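Local structure of possible TctC subunit of the Tripartite Tricarboxylate Transport(TTT) Family (Rhodopseudomonas palustris, 6HKE) at residues V113-R118 and K124-F129; K119-K124 and V186-D191; P198-G203 and P217-V222. The protein binds malate in the periplasm and probably delivers it to a tripartite tricarboxylate transporter for uptake. The protein carries 2 engineered substitutions. One frame throughout, in Å; residues are numbered along the deposited sequence.

Contact 1: V113-R118 and K124-F129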
ATOM      1  N   VAL A 113      -1.324   7.662   3.777  1.00 25.29           N
ATOM      2  CA  VAL A 113      -0.773   6.892   4.915  1.00 25.40           C
ATOM      3  C   VAL A 113      -0.936   7.748   6.175  1.00 27.16           C
ATOM      4  O   VAL A 113      -0.734   8.998   6.095  1.00 26.48           O
ATOM      5  CB  VAL A 113       0.706   6.580   4.642  1.00 25.50           C
ATOM      6  CG1 VAL A 113       1.458   6.179   5.900  1.00 26.60           C
ATOM      7  CG2 VAL A 113       0.841   5.527   3.559  1.00 26.32           C
ATOM      8  N   LEU A 114      -1.227   7.076   7.291  1.00 26.54           N
ATOM      9  CA  LEU A 114      -1.443   7.650   8.636  1.00 25.87           C
ATOM     10  C   LEU A 114      -0.402   7.092   9.599  1.00 25.84           C
ATOM     11  O   LEU A 114      -0.139   5.882   9.547  1.00 24.11           O
ATOM     12  CB  LEU A 114      -2.834   7.236   9.110  1.00 28.73           C
ATOM     13  CG  LEU A 114      -3.979   8.001   8.469  1.00 30.80           C
ATOM     14  CD1 LEU A 114      -5.309   7.350   8.780  1.00 33.96           C
ATOM     15  CD2 LEU A 114      -3.980   9.435   8.967  1.00 34.65           C
ATOM     16  N   LEU A 115       0.098   7.938  10.497  1.00 25.87           N
ATOM     17  CA  LEU A 115       0.895   7.496  11.663  1.00 25.53           C
ATOM     18  C   LEU A 115      -0.085   7.115  12.767  1.00 25.06           C
ATOM     19  O   LEU A 115      -0.788   8.006  13.219  1.00 30.49           O
ATOM     20  CB  LEU A 115       1.815   8.639  12.080  1.00 25.29           C
ATOM     21  CG  LEU A 115       2.569   8.409  13.376  1.00 26.07           C
ATOM     22  CD1 LEU A 115       3.381   7.120  13.309  1.00 25.89           C
ATOM     23  CD2 LEU A 115       3.447   9.604  13.683  1.00 27.30           C
ATOM     24  N   LEU A 116      -0.203   5.826  13.090  1.00 25.08           N
ATOM     25  CA  LEU A 116      -1.114   5.317  14.145  1.00 24.26           C
ATOM     26  C   LEU A 116      -0.284   4.925  15.358  1.00 24.63           C
ATOM     27  O   LEU A 116       0.886   4.573  15.185  1.00 26.30           O
ATOM     28  CB  LEU A 116      -1.856   4.071  13.683  1.00 23.36           C
ATOM     29  CG  LEU A 116      -2.542   4.141  12.335  1.00 25.29           C
ATOM     30  CD1 LEU A 116      -3.295   2.844  12.122  1.00 26.64           C
ATOM     31  CD2 LEU A 116      -3.472   5.345  12.242  1.00 26.27           C
ATOM     32  N   ALA A 117      -0.884   4.930  16.534  1.00 24.58           N
ATOM     33  CA  ALA A 117      -0.258   4.314  17.717  1.00 23.81           C
ATOM     34  C   ALA A 117      -1.320   3.566  18.494  1.00 24.04           C
ATOM     35  O   ALA A 117      -2.537   3.811  18.276  1.00 20.43           O
ATOM     36  CB  ALA A 117       0.421   5.358  18.563  1.00 25.02           C
ATOM     37  N   ARG A 118      -0.846   2.689  19.375  1.00 26.00           N
ATOM     38  CA  ARG A 118      -1.680   2.043  20.413  1.00 27.03           C
ATOM     39  C   ARG A 118      -2.417   3.139  21.204  1.00 26.59           C
ATOM     40  O   ARG A 118      -1.814   4.222  21.409  1.00 22.29           O
ATOM     41  CB  ARG A 118      -0.797   1.135  21.271  1.00 27.69           C
ATOM     42  CG  ARG A 118       0.398   1.812  21.925  1.00 26.72           C
ATOM     43  CD  ARG A 118       1.059   0.773  22.815  1.00 28.70           C
ATOM     44  NE  ARG A 118       2.061   1.340  23.695  1.00 28.13           N
ATOM     45  CZ  ARG A 118       1.800   1.929  24.851  1.00 28.77           C
ATOM     46  NH1 ARG A 118       0.552   2.039  25.282  1.00 28.45           N
ATOM     47  NH2 ARG A 118       2.794   2.421  25.567  1.00 30.17           N
ATOM     48  N   LYS A 124       0.586  13.028  22.994  1.00 40.78           N
ATOM     49  CA  LYS A 124      -0.776  13.478  22.603  1.00 42.95           C
ATOM     50  C   LYS A 124      -0.719  14.157  21.232  1.00 41.04           C
ATOM     51  O   LYS A 124      -1.773  14.218  20.576  1.00 42.78           O
ATOM     52  CB  LYS A 124      -1.361  14.354  23.713  1.00 48.81           C
ATOM     53  CG  LYS A 124      -1.629  13.596  25.006  1.00 52.92           C
ATOM     54  CD  LYS A 124      -2.498  14.340  26.002  1.00 56.22           C
ATOM     55  CE  LYS A 124      -1.936  14.325  27.410  1.00 55.83           C
ATOM     56  NZ  LYS A 124      -0.691  15.127  27.518  1.00 52.81           N
ATOM     57  N   ASP A 125       0.467  14.600  20.797  1.00 36.50           N
ATOM     58  CA  ASP A 125       0.675  15.200  19.456  1.00 35.89           C
ATOM     59  C   ASP A 125       2.083  14.850  18.961  1.00 34.35           C
ATOM     60  O   ASP A 125       2.800  14.119  19.682  1.00 35.60           O
ATOM     61  CB  ASP A 125       0.400  16.704  19.494  1.00 36.03           C
ATOM     62  CG  ASP A 125       1.312  17.455  20.439  1.00 38.45           C
ATOM     63  OD1 ASP A 125       2.537  17.221  20.390  1.00 41.05           O
ATOM     64  OD2 ASP A 125       0.792  18.261  21.221  1.00 45.53           O
ATOM     65  N   LEU A 126       2.457  15.355  17.782  1.00 31.51           N
ATOM     66  CA  LEU A 126       3.679  14.930  17.052  1.00 32.52           C
ATOM     67  C   LEU A 126       4.934  15.491  17.735  1.00 34.53           C
ATOM     68  O   LEU A 126       5.982  14.792  17.720  1.00 30.66           O
ATOM     69  CB  LEU A 126       3.585  15.389  15.599  1.00 30.93           C
ATOM     70  CG  LEU A 126       4.644  14.770  14.686  1.00 33.36           C
ATOM     71  CD1 LEU A 126       4.321  13.306  14.403  1.00 34.76           C
ATOM     72  CD2 LEU A 126       4.776  15.551  13.393  1.00 33.06           C
ATOM     73  N   SER A 127       4.837  16.710  18.285  1.00 35.29           N
ATOM     74  CA  SER A 127       5.831  17.319  19.208  1.00 37.03           C
ATOM     75  C   SER A 127       6.240  16.304  20.283  1.00 35.85           C
ATOM     76  O   SER A 127       7.397  15.879  20.289  1.00 38.25           O
ATOM     77  CB  SER A 127       5.281  18.576  19.842  1.00 36.41           C
ATOM     78  OG  SER A 127       5.257  19.634  18.902  1.00 38.74           O
ATOM     79  N   GLU A 128       5.314  15.954  21.169  1.00 37.43           N
ATOM     80  CA  GLU A 128       5.529  14.980  22.276  1.00 42.12           C
ATOM     81  C   GLU A 128       5.981  13.635  21.699  1.00 40.55           C
ATOM     82  O   GLU A 128       6.794  12.953  22.345  1.00 42.35           O
ATOM     83  CB  GLU A 128       4.244  14.763  23.080  1.00 42.82           C
ATOM     84  CG  GLU A 128       3.795  15.970  23.888  1.00 44.39           C
ATOM     85  CD  GLU A 128       2.491  15.749  24.644  1.00 47.63           C
ATOM     86  OE1 GLU A 128       1.907  14.646  24.510  1.00 45.61           O
ATOM     87  OE2 GLU A 128       2.049  16.684  25.360  1.00 53.63           O
ATOM     88  N   PHE A 129       5.442  13.252  20.541  1.00 37.63           N
ATOM     89  CA  PHE A 129       5.700  11.934  19.917  1.00 33.98           C
ATOM     90  C   PHE A 129       7.196  11.786  19.607  1.00 33.96           C
ATOM     91  O   PHE A 129       7.753  10.726  19.926  1.00 29.13           O
ATOM     92  CB  PHE A 129       4.828  11.744  18.680  1.00 30.74           C
ATOM     93  CG  PHE A 129       5.111  10.459  17.956  1.00 30.53           C
ATOM     94  CD1 PHE A 129       6.222  10.341  17.139  1.00 28.70           C
ATOM     95  CD2 PHE A 129       4.291   9.354  18.127  1.00 30.92           C
ATOM     96  CE1 PHE A 129       6.491   9.151  16.489  1.00 29.14           C
ATOM     97  CE2 PHE A 129       4.560   8.167  17.465  1.00 30.49           C
ATOM     98  CZ  PHE A 129       5.662   8.067  16.654  1.00 29.22           C
TER

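Contact 2: K119-K124 and V186-D191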
ATOM      1  N   LYS A 119      -3.682   2.861  21.549  1.00 27.28           N
ATOM      2  CA  LYS A 119      -4.659   3.729  22.269  1.00 33.12           C
ATOM      3  C   LYS A 119      -3.986   4.583  23.355  1.00 31.20           C
ATOM      4  O   LYS A 119      -4.254   5.798  23.418  1.00 30.22           O
ATOM      5  CB  LYS A 119      -5.703   2.853  22.974  1.00 38.41           C
ATOM      6  CG  LYS A 119      -7.074   2.739  22.323  1.00 42.75           C
ATOM      7  CD  LYS A 119      -7.967   1.725  23.051  1.00 47.20           C
ATOM      8  CE  LYS A 119      -9.402   2.178  23.239  1.00 48.82           C
ATOM      9  NZ  LYS A 119     -10.372   1.098  22.931  1.00 49.64           N
ATOM     10  N   GLN A 120      -3.173   3.955  24.200  1.00 29.94           N
ATOM     11  CA  GLN A 120      -2.608   4.552  25.442  1.00 32.65           C
ATOM     12  C   GLN A 120      -1.191   5.067  25.170  1.00 33.36           C
ATOM     13  O   GLN A 120      -0.476   5.367  26.141  1.00 38.03           O
ATOM     14  CB  GLN A 120      -2.578   3.523  26.579  1.00 33.62           C
ATOM     15  CG  GLN A 120      -3.795   2.600  26.631  1.00 33.91           C
ATOM     16  CD  GLN A 120      -5.041   3.347  27.038  1.00 36.73           C
ATOM     17  OE1 GLN A 120      -4.985   4.493  27.483  1.00 34.92           O
ATOM     18  NE2 GLN A 120      -6.182   2.692  26.894  1.00 38.48           N
ATOM     19  N   PHE A 121      -0.777   5.184  23.913  1.00 31.11           N
ATOM     20  CA  PHE A 121       0.557   5.742  23.603  1.00 31.34           C
ATOM     21  C   PHE A 121       0.603   7.138  24.209  1.00 33.32           C
ATOM     22  O   PHE A 121      -0.190   7.997  23.837  1.00 32.69           O
ATOM     23  CB  PHE A 121       0.869   5.737  22.108  1.00 28.39           C
ATOM     24  CG  PHE A 121       2.348   5.761  21.821  1.00 26.97           C
ATOM     25  CD1 PHE A 121       3.202   4.862  22.440  1.00 28.17           C
ATOM     26  CD2 PHE A 121       2.887   6.659  20.913  1.00 27.80           C
ATOM     27  CE1 PHE A 121       4.564   4.877  22.185  1.00 27.53           C
ATOM     28  CE2 PHE A 121       4.249   6.668  20.648  1.00 27.74           C
ATOM     29  CZ  PHE A 121       5.084   5.779  21.284  1.00 27.94           C
ATOM     30  N   PRO A 122       1.479   7.385  25.209  1.00 36.02           N
ATOM     31  CA  PRO A 122       1.436   8.643  25.966  1.00 35.80           C
ATOM     32  C   PRO A 122       1.578   9.970  25.221  1.00 34.10           C
ATOM     33  O   PRO A 122       0.958  10.943  25.626  1.00 34.33           O
ATOM     34  CB  PRO A 122       2.572   8.458  26.981  1.00 35.51           C
ATOM     35  CG  PRO A 122       2.612   6.957  27.182  1.00 36.17           C
ATOM     36  CD  PRO A 122       2.432   6.415  25.778  1.00 36.12           C
ATOM     37  N   PRO A 123       2.350  10.117  24.123  1.00 33.49           N
ATOM     38  CA  PRO A 123       2.381  11.405  23.430  1.00 34.70           C
ATOM     39  C   PRO A 123       0.968  11.757  22.927  1.00 36.58           C
ATOM     40  O   PRO A 123       0.240  10.871  22.522  1.00 32.45           O
ATOM     41  CB  PRO A 123       3.370  11.177  22.279  1.00 34.58           C
ATOM     42  CG  PRO A 123       4.174   9.969  22.708  1.00 33.46           C
ATOM     43  CD  PRO A 123       3.194   9.109  23.472  1.00 33.51           C
ATOM     44  N   LYS A 124       0.586  13.028  22.994  1.00 40.78           N
ATOM     45  CA  LYS A 124      -0.776  13.478  22.603  1.00 42.95           C
ATOM     46  C   LYS A 124      -0.719  14.157  21.232  1.00 41.04           C
ATOM     47  O   LYS A 124      -1.773  14.218  20.576  1.00 42.78           O
ATOM     48  CB  LYS A 124      -1.361  14.354  23.713  1.00 48.81           C
ATOM     49  CG  LYS A 124      -1.629  13.596  25.006  1.00 52.92           C
ATOM     50  CD  LYS A 124      -2.498  14.340  26.002  1.00 56.22           C
ATOM     51  CE  LYS A 124      -1.936  14.325  27.410  1.00 55.83           C
ATOM     52  NZ  LYS A 124      -0.691  15.127  27.518  1.00 52.81           N
ATOM     53  N   VAL A 186       2.509  -3.620  19.942  1.00 30.80           N
ATOM     54  CA  VAL A 186       3.453  -2.700  19.248  1.00 28.08           C
ATOM     55  C   VAL A 186       2.997  -1.257  19.512  1.00 28.25           C
ATOM     56  O   VAL A 186       1.831  -1.052  19.905  1.00 29.72           O
ATOM     57  CB  VAL A 186       3.561  -3.029  17.745  1.00 26.31           C
ATOM     58  CG1 VAL A 186       4.271  -4.355  17.512  1.00 24.58           C
ATOM     59  CG2 VAL A 186       2.205  -3.018  17.063  1.00 26.04           C
ATOM     60  N   ASP A 187       3.895  -0.293  19.304  1.00 28.88           N
ATOM     61  CA  ASP A 187       3.755   1.108  19.774  1.00 29.05           C
ATOM     62  C   ASP A 187       3.204   1.981  18.651  1.00 29.66           C
ATOM     63  O   ASP A 187       2.173   2.639  18.864  1.00 29.16           O
ATOM     64  CB  ASP A 187       5.081   1.585  20.353  1.00 31.23           C
ATOM     65  CG  ASP A 187       5.385   0.800  21.618  1.00 32.48           C
ATOM     66  OD1 ASP A 187       4.617   0.953  22.583  1.00 33.15           O
ATOM     67  OD2 ASP A 187       6.304  -0.037  21.587  1.00 33.78           O
ATOM     68  N   TYR A 188       3.832   1.972  17.482  1.00 29.48           N
ATOM     69  CA  TYR A 188       3.272   2.713  16.333  1.00 27.53           C
ATOM     70  C   TYR A 188       3.563   2.007  15.015  1.00 27.81           C
ATOM     71  O   TYR A 188       4.228   0.962  14.950  1.00 25.94           O
ATOM     72  CB  TYR A 188       3.723   4.170  16.361  1.00 26.84           C
ATOM     73  CG  TYR A 188       5.178   4.451  16.112  1.00 26.73           C
ATOM     74  CD1 TYR A 188       6.084   4.428  17.154  1.00 26.12           C
ATOM     75  CD2 TYR A 188       5.623   4.869  14.865  1.00 25.56           C
ATOM     76  CE1 TYR A 188       7.407   4.776  16.958  1.00 27.42           C
ATOM     77  CE2 TYR A 188       6.949   5.204  14.653  1.00 26.00           C
ATOM     78  CZ  TYR A 188       7.843   5.163  15.706  1.00 26.94           C
ATOM     79  OH  TYR A 188       9.159   5.479  15.520  1.00 31.04           O
ATOM     80  N   MET A 189       3.003   2.606  13.976  1.00 28.88           N
ATOM     81  CA  MET A 189       2.807   2.003  12.651  1.00 30.75           C
ATOM     82  C   MET A 189       2.429   3.146  11.713  1.00 29.00           C
ATOM     83  O   MET A 189       1.654   4.039  12.146  1.00 26.85           O
ATOM     84  CB  MET A 189       1.663   0.999  12.774  1.00 36.44           C
ATOM     85  CG  MET A 189       1.633  -0.085  11.749  1.00 41.87           C
ATOM     86  SD  MET A 189       0.221  -1.112  12.210  1.00 45.86           S
ATOM     87  CE  MET A 189      -1.008  -0.556  11.039  1.00 45.19           C
ATOM     88  N   CYS A 190       2.984   3.153  10.506  1.00 26.19           N
ATOM     89  CA  CYS A 190       2.450   3.971   9.396  1.00 27.02           C
ATOM     90  C   CYS A 190       1.611   3.027   8.562  1.00 26.69           C
ATOM     91  O   CYS A 190       2.150   1.972   8.220  1.00 28.34           O
ATOM     92  CB  CYS A 190       3.568   4.632   8.614  1.00 27.39           C
ATOM     93  SG  CYS A 190       4.509   5.756   9.673  1.00 29.19           S
ATOM     94  N   ASP A 191       0.323   3.334   8.368  1.00 26.05           N
ATOM     95  CA  ASP A 191      -0.582   2.422   7.628  1.00 26.34           C
ATOM     96  C   ASP A 191      -1.394   3.202   6.581  1.00 24.13           C
ATOM     97  O   ASP A 191      -1.639   4.386   6.744  1.00 22.91           O
ATOM     98  CB  ASP A 191      -1.429   1.623   8.614  1.00 28.00           C
ATOM     99  CG  ASP A 191      -2.018   0.324   8.070  1.00 30.95           C
ATOM    100  OD1 ASP A 191      -1.657  -0.071   6.944  1.00 31.00           O
ATOM    101  OD2 ASP A 191      -2.854  -0.286   8.786  1.00 34.61           O
TER

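Contact 3: P198-G203 and P217-V222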
ATOM      1  N   PRO A 198     -11.417   1.599   9.878  1.00 30.08           N
ATOM      2  CA  PRO A 198     -12.328   0.827  10.722  1.00 29.82           C
ATOM      3  C   PRO A 198     -11.873   0.748  12.191  1.00 30.07           C
ATOM      4  O   PRO A 198     -12.721   0.792  13.056  1.00 34.98           O
ATOM      5  CB  PRO A 198     -12.361  -0.568  10.067  1.00 30.72           C
ATOM      6  CG  PRO A 198     -11.878  -0.334   8.639  1.00 29.75           C
ATOM      7  CD  PRO A 198     -10.895   0.809   8.750  1.00 30.01           C
ATOM      8  N   ALA A 199     -10.569   0.658  12.452  1.00 27.97           N
ATOM      9  CA  ALA A 199     -10.003   0.628  13.819  1.00 28.60           C
ATOM     10  C   ALA A 199     -10.221   1.982  14.518  1.00 31.03           C
ATOM     11  O   ALA A 199     -10.599   1.969  15.720  1.00 33.53           O
ATOM     12  CB  ALA A 199      -8.541   0.263  13.767  1.00 28.86           C
ATOM     13  N   LEU A 200      -9.993   3.098  13.806  1.00 29.15           N
ATOM     14  CA  LEU A 200     -10.202   4.485  14.315  1.00 28.59           C
ATOM     15  C   LEU A 200     -11.686   4.680  14.641  1.00 28.20           C
ATOM     16  O   LEU A 200     -11.997   5.202  15.722  1.00 26.64           O
ATOM     17  CB  LEU A 200      -9.745   5.514  13.270  1.00 27.95           C
ATOM     18  CG  LEU A 200      -8.241   5.551  12.989  1.00 28.76           C
ATOM     19  CD1 LEU A 200      -7.926   6.439  11.792  1.00 27.66           C
ATOM     20  CD2 LEU A 200      -7.468   6.026  14.215  1.00 29.25           C
ATOM     21  N   ARG A 201     -12.564   4.263  13.731  1.00 28.86           N
ATOM     22  CA  ARG A 201     -14.041   4.395  13.862  1.00 31.73           C
ATOM     23  C   ARG A 201     -14.558   3.575  15.055  1.00 31.21           C
ATOM     24  O   ARG A 201     -15.619   3.935  15.576  1.00 30.79           O
ATOM     25  CB  ARG A 201     -14.735   4.003  12.551  1.00 31.15           C
ATOM     26  CG  ARG A 201     -14.820   5.143  11.544  1.00 32.80           C
ATOM     27  CD  ARG A 201     -15.320   4.635  10.203  1.00 35.63           C
ATOM     28  NE  ARG A 201     -15.439   5.656   9.164  1.00 37.42           N
ATOM     29  CZ  ARG A 201     -15.721   5.393   7.878  1.00 39.52           C
ATOM     30  NH1 ARG A 201     -15.889   4.141   7.471  1.00 39.22           N
ATOM     31  NH2 ARG A 201     -15.828   6.382   7.002  1.00 36.27           N
ATOM     32  N   GLU A 202     -13.846   2.525  15.474  1.00 34.39           N
ATOM     33  CA  GLU A 202     -14.195   1.720  16.678  1.00 35.88           C
ATOM     34  C   GLU A 202     -13.406   2.235  17.891  1.00 34.61           C
ATOM     35  O   GLU A 202     -13.620   1.699  18.977  1.00 36.08           O
ATOM     36  CB  GLU A 202     -13.943   0.239  16.422  1.00 39.23           C
ATOM     37  CG  GLU A 202     -14.871  -0.354  15.384  1.00 44.66           C
ATOM     38  CD  GLU A 202     -14.639  -1.830  15.102  1.00 52.21           C
ATOM     39  OE1 GLU A 202     -13.463  -2.232  14.953  1.00 56.32           O
ATOM     40  OE2 GLU A 202     -15.638  -2.581  15.039  1.00 65.31           O
ATOM     41  N   GLY A 203     -12.551   3.246  17.708  1.00 31.27           N
ATOM     42  CA  GLY A 203     -11.699   3.844  18.754  1.00 32.14           C
ATOM     43  C   GLY A 203     -10.572   2.931  19.233  1.00 31.90           C
ATOM     44  O   GLY A 203     -10.031   3.212  20.323  1.00 31.83           O
ATOM     45  N   PRO A 217     -11.230  13.959   4.261  1.00 31.00           N
ATOM     46  CA  PRO A 217     -12.567  14.073   4.835  1.00 30.31           C
ATOM     47  C   PRO A 217     -13.112  12.813   5.542  1.00 29.98           C
ATOM     48  O   PRO A 217     -14.007  12.991   6.303  1.00 27.53           O
ATOM     49  CB  PRO A 217     -13.456  14.503   3.652  1.00 30.82           C
ATOM     50  CG  PRO A 217     -12.640  14.303   2.397  1.00 31.02           C
ATOM     51  CD  PRO A 217     -11.187  14.202   2.811  1.00 31.11           C
ATOM     52  N   VAL A 218     -12.557  11.608   5.358  1.00 30.67           N
ATOM     53  CA  VAL A 218     -12.994  10.417   6.153  1.00 33.11           C
ATOM     54  C   VAL A 218     -12.302  10.420   7.522  1.00 32.74           C
ATOM     55  O   VAL A 218     -12.741   9.637   8.391  1.00 30.07           O
ATOM     56  CB  VAL A 218     -12.758   9.061   5.454  1.00 35.09           C
ATOM     57  CG1 VAL A 218     -13.304   9.042   4.036  1.00 37.78           C
ATOM     58  CG2 VAL A 218     -11.299   8.663   5.483  1.00 36.39           C
ATOM     59  N   VAL A 219     -11.226  11.200   7.703  1.00 30.56           N
ATOM     60  CA  VAL A 219     -10.582  11.365   9.040  1.00 28.74           C
ATOM     61  C   VAL A 219     -10.255  12.839   9.232  1.00 28.74           C
ATOM     62  O   VAL A 219      -9.096  13.222   9.376  1.00 30.10           O
ATOM     63  CB  VAL A 219      -9.359  10.444   9.212  1.00 28.68           C
ATOM     64  CG1 VAL A 219      -9.781   8.985   9.242  1.00 30.04           C
ATOM     65  CG2 VAL A 219      -8.288  10.663   8.157  1.00 29.13           C
ATOM     66  N   PRO A 220     -11.280  13.717   9.274  1.00 28.60           N
ATOM     67  CA  PRO A 220     -11.047  15.153   9.176  1.00 30.49           C
ATOM     68  C   PRO A 220     -10.411  15.771  10.432  1.00 29.61           C
ATOM     69  O   PRO A 220      -9.866  16.854  10.302  1.00 30.88           O
ATOM     70  CB  PRO A 220     -12.448  15.721   8.872  1.00 31.54           C
ATOM     71  CG  PRO A 220     -13.404  14.716   9.482  1.00 31.22           C
ATOM     72  CD  PRO A 220     -12.705  13.374   9.410  1.00 29.70           C
ATOM     73  N   ASP A 221     -10.435  15.070  11.572  1.00 30.05           N
ATOM     74  CA  ASP A 221      -9.868  15.549  12.868  1.00 31.77           C
ATOM     75  C   ASP A 221      -8.368  15.180  12.984  1.00 29.66           C
ATOM     76  O   ASP A 221      -7.730  15.579  13.968  1.00 27.22           O
ATOM     77  CB  ASP A 221     -10.759  15.094  14.038  1.00 34.58           C
ATOM     78  CG  ASP A 221     -11.887  16.077  14.394  1.00 40.10           C
ATOM     79  OD1 ASP A 221     -12.013  17.129  13.711  1.00 40.86           O
ATOM     80  OD2 ASP A 221     -12.614  15.821  15.386  1.00 42.96           O
ATOM     81  N   VAL A 222      -7.785  14.535  11.967  1.00 27.61           N
ATOM     82  CA  VAL A 222      -6.337  14.163  11.921  1.00 27.74           C
ATOM     83  C   VAL A 222      -5.552  15.234  11.157  1.00 25.53           C
ATOM     84  O   VAL A 222      -5.801  15.456   9.977  1.00 25.59           O
ATOM     85  CB  VAL A 222      -6.158  12.779  11.273  1.00 27.34           C
ATOM     86  CG1 VAL A 222      -4.688  12.404  11.143  1.00 26.62           C
ATOM     87  CG2 VAL A 222      -6.944  11.701  12.009  1.00 28.84           C
TER
HETATM   88  O   HOH W   1     -15.049   8.304   8.576  1.00 28.78           O

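Contact 1: V113-R118 and K124-F129
Lys124 N donates to Glu128 OE1 at 2.6 Å, at the start of the helix whose Leu126 and Phe129 pack on Leu115 of strand 102-118. This is a strand-loop-helix connection in the alpha/beta fold of a type II periplasmic binding protein. The bond reaches Glu128 OE1 on the anti side of the carboxylate, 29° out of its plane. Asp125 is the N-cap. Its OD1 accepts from Glu128 N at 3.2 Å and ties down the first turn.

Across the contact the touching groups are all apolar. Leu115 puts CD2 over one face of the Phe129 ring, 4.1 Å from the ring centroid and shifted toward the rim at CZ. The two side chains approach from opposite directions. Phe129 holds CG anti to N (chi1 176°), which carries the ring from the helix toward the strand. Tyr188 meets the same ring edge-to-face, and Leu162 of helix 150-162 also touches it. With an alanine at Phe129, the Leu115 methyl would probably lose the face it rests on, and Tyr188 its edge-to-face partner. Leu126 approaches the same methyl obliquely, with its CD1 3.9 Å from Leu115 CD2.

Contact 2: K119-K124 and V186-D191
Phe121 meets Asp187 and Tyr188 where the loop after strand 102-118 folds past the start of strand 188-192. Van der Waals contact comes first. Phe121 CE1 lies 3.8 Å from Asp187 CB, and the two side chains cross at about a right angle. Phe121 CZ makes a looser apolar contact with Tyr188 CD1 at 4.5 Å. Phe121 has CG anti to N (chi1 -157°), a turn that lays the ring against the other segment.

The ring is also flanked on both faces. Pro123 CD sits over one face, 3.5 Å above the plane of the Phe121 ring and toward its rim. Asp187 O lies over the opposite face, 4.3 Å above the plane of the Phe121 ring and also toward the rim. The ring and the Asp187 carboxylate are tilted 37° apart.

Polar bonding runs outward, as no hydrogen bond joins the two segments. Asp187 OD1 forms a salt bridge with Arg118 NE, and its OD2 accepts from Asn141 N. Tyr188 OH is hydrogen-bonded to Asn159 OD1.

Tyr132 of helix 126-136 meets the Phe121 ring edge-to-face. Strand 188-192 runs antiparallel to strand 102-118 and parallel to strand 141-144, so the contact packs a connecting loop onto the sheet beside that helix.

Contact 3: P198-G203 and P217-V222
Leu200 and Val219 form the close-packed part of this contact, where the end of helix 193-201 meets the loop that follows strand 205-210. Leu200 CD1 lies 4.1 Å from Val219 CG1. The two side chains cross at about a right angle. Leu200 has CG beside N and anti to the carbonyl carbon (chi1 -67°), and this turn sends its CD1 methyl toward the loop. Val219 opens a type I beta turn that ends at Val222, with Val222 N bonded to Val219 O at 3.2 Å.

The other side of the contact is looser and wet. Arg201 is exposed, and its NH2 comes only within 4.4 Å of Val218 CB. A water joins the two segments there. It accepts from Arg201 NH2 at 2.6 Å and lies in the guanidinium plane, at its edge. The same water donates to Val218 O at 2.7 Å. Arg201 NH2 also makes a weak hydrogen bond to Asp274 O.

The helix closes with a Schellman motif at Gly203, which takes a positive phi of 70°; its N bonds to Leu200 O at 2.8 Å.

Val218 and Val219 also touch Ile193 and Val197, so the loop covers more than one turn of helix 193-201. Leu200 packs further on Val205 of strand 205-210 and on Leu114 of strand 102-118. The loop, the helix and the sheet therefore meet in one apolar layer.

From the N terminus, strand 102-118 comes first, and contact 1 closes the five-residue loop from it to helix 126-136. Contact 2 starts in that loop and closes only after 61 more residues, at strand 188-192. The two contacts therefore cross along the chain and share Lys124. They also join in the sheet, where Leu116 N and Met189 O probably form a hydrogen bond. Contact 3 follows in series. It closes a 13-residue excursion through strand 205-210 and brings the later loop back to helix 193-201. Leu114 of contact 1 packs on Val222 of contact 3, tying strand 102-118 to the later loop.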